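Local atomic coordinates of ribosomal-protein-serine acetyltransferase, putative (Vibrio cholerae O1 biovar eltor, PDB entry 2FCK), a protein that probably transfers an acetyl group from acetyl-CoA to the N-terminal serine or alanine of a protein substrate. Residues A[86-90]-A[118-122]. Residues are numbered along the deposited sequence; the frame is centred on the assembly and turned at random.
Sequences MVAIN and ALTAL
Val87 and Leu122 carry most of this contact, and their side chains run past each other in opposite directions, Val87 reaching the helix backbone at Leu119 and Leu122 reaching the strand backbone at Ala88. The two methyls of Val87 divide the work. Val87 CG1, lying anti to the carbonyl carbon (chi1 -67°), meets Ala118 CB at 3.9 Å. The same Val87 CG1 comes within 4.0 Å of Leu119 N, whereas Val87 CG2 rests against Leu122 CD2 at 4.0 Å. Leu122 is forked in the same way. Its CG, anti to the backbone N (chi1 -178°), carries the branch away from that N and toward the strand. There Leu122 CD2 presses on the peptide between Ala88 and Ile89, 3.6 Å from Ala88 C, while Leu122 CD1 lies 4.0 Å from Ile89 CG1.

This Val87-Leu122 part is close and buried; its side-chain contacts are apolar, and the methyls also rest against backbone amide and carbonyl atoms. Elsewhere the fit is looser: Leu119 CB stays 4.4 Å from Val87 CG1, and the Leu119 side chain also touches Tyr103 and Cys153. The side chain of Ala88 points away from the helix, partly exposed and near a bound nitrate ion.

The axes of segments 86-90 and 118-122 pass 8.6 Å apart at 25°, nearly parallel, where helix 114-129 packs on a face of the central GNAT sheet. Strand 83-93 is hydrogen-bonded between strands 71-77 and 98-105, from which Phe73, Val75 and Tyr103 touch Val87, and Leu15 and Leu17 of strand 15-18 extend the apolar bed under the helix.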
loop_
_atom_site.group_PDB
_atom_site.type_symbol
_atom_site.label_atom_id
_atom_site.label_comp_id
_atom_site.label_asym_id
_atom_site.label_seq_id
_atom_site.Cartn_x
_atom_site.Cartn_y
_atom_site.Cartn_z
HETATM N N MSE A 86 -12.707 -15.822 7.170
HETATM C CA MSE A 86 -11.309 -15.382 7.337
HETATM C C MSE A 86 -11.294 -13.864 7.445
HETATM O O MSE A 86 -12.148 -13.167 6.861
HETATM C CB MSE A 86 -10.461 -15.842 6.164
HETATM C CG MSE A 86 -10.251 -17.355 6.128
HETATM SE SE MSE A 86 -8.935 -17.787 4.722
HETATM C CE MSE A 86 -7.347 -17.472 5.823
ATOM N N VAL A 87 -10.336 -13.360 8.208
ATOM C CA VAL A 87 -10.006 -11.938 8.205
ATOM C C VAL A 87 -8.503 -11.869 7.993
ATOM O O VAL A 87 -7.759 -12.730 8.499
ATOM C CB VAL A 87 -10.442 -11.212 9.525
ATOM C CG1 VAL A 87 -12.009 -11.172 9.650
ATOM C CG2 VAL A 87 -9.737 -11.827 10.786
ATOM N N ALA A 88 -8.067 -10.887 7.218
ATOM C CA ALA A 88 -6.639 -10.839 6.894
ATOM C C ALA A 88 -6.065 -9.461 6.891
ATOM O O ALA A 88 -6.735 -8.520 6.441
ATOM C CB ALA A 88 -6.402 -11.483 5.536
ATOM N N ILE A 89 -4.789 -9.366 7.277
ATOM C CA ILE A 89 -3.982 -8.208 6.857
ATOM C C ILE A 89 -3.340 -8.642 5.538
ATOM O O ILE A 89 -2.503 -9.571 5.505
ATOM C CB ILE A 89 -2.864 -7.840 7.864
ATOM C CG1 ILE A 89 -3.442 -7.536 9.250
ATOM C CG2 ILE A 89 -2.100 -6.585 7.371
ATOM C CD1 ILE A 89 -2.437 -7.582 10.388
ATOM N N ASN A 90 -3.770 -8.007 4.454
ATOM C CA ASN A 90 -3.292 -8.410 3.155
ATOM C C ASN A 90 -1.930 -7.853 2.841
ATOM O O ASN A 90 -1.145 -8.546 2.203
ATOM C CB ASN A 90 -4.242 -7.936 2.058
ATOM C CG ASN A 90 -5.524 -8.650 2.046
ATOM O OD1 ASN A 90 -5.586 -9.849 2.309
ATOM N ND2 ASN A 90 -6.595 -7.924 1.693
ATOM N N ALA A 118 -15.003 -10.732 14.556
ATOM C CA ALA A 118 -13.698 -11.086 14.005
ATOM C C ALA A 118 -12.962 -9.857 13.409
ATOM O O ALA A 118 -11.763 -9.637 13.645
ATOM C CB ALA A 118 -13.882 -12.163 12.929
ATOM N N LEU A 119 -13.680 -9.066 12.610
ATOM C CA LEU A 119 -13.011 -7.953 11.946
ATOM C C LEU A 119 -12.625 -6.872 12.957
ATOM O O LEU A 119 -11.539 -6.283 12.882
ATOM C CB LEU A 119 -13.870 -7.402 10.776
ATOM C CG LEU A 119 -13.266 -6.291 9.940
ATOM C CD1 LEU A 119 -12.001 -6.796 9.298
ATOM C CD2 LEU A 119 -14.285 -5.868 8.842
ATOM N N THR A 120 -13.493 -6.649 13.961
ATOM C CA THR A 120 -13.140 -5.674 14.994
ATOM C C THR A 120 -11.894 -6.135 15.780
ATOM O O THR A 120 -11.018 -5.313 16.085
ATOM C CB THR A 120 -14.334 -5.454 15.967
ATOM O OG1 THR A 120 -15.409 -4.825 15.224
ATOM C CG2 THR A 120 -13.938 -4.558 17.158
ATOM N N ALA A 121 -11.794 -7.446 16.043
ATOM C CA ALA A 121 -10.602 -7.993 16.744
ATOM C C ALA A 121 -9.338 -7.656 15.948
ATOM O O ALA A 121 -8.321 -7.169 16.506
ATOM C CB ALA A 121 -10.760 -9.503 16.913
ATOM N N LEU A 122 -9.450 -7.809 14.623
ATOM C CA LEU A 122 -8.270 -7.583 13.789
ATOM C C LEU A 122 -7.928 -6.093 13.752
ATOM O O LEU A 122 -6.765 -5.688 13.824
ATOM C CB LEU A 122 -8.508 -8.148 12.381
ATOM C CG LEU A 122 -7.295 -8.001 11.439
ATOM C CD1 LEU A 122 -6.075 -8.758 12.005
ATOM C CD2 LEU A 122 -7.622 -8.470 10.000
#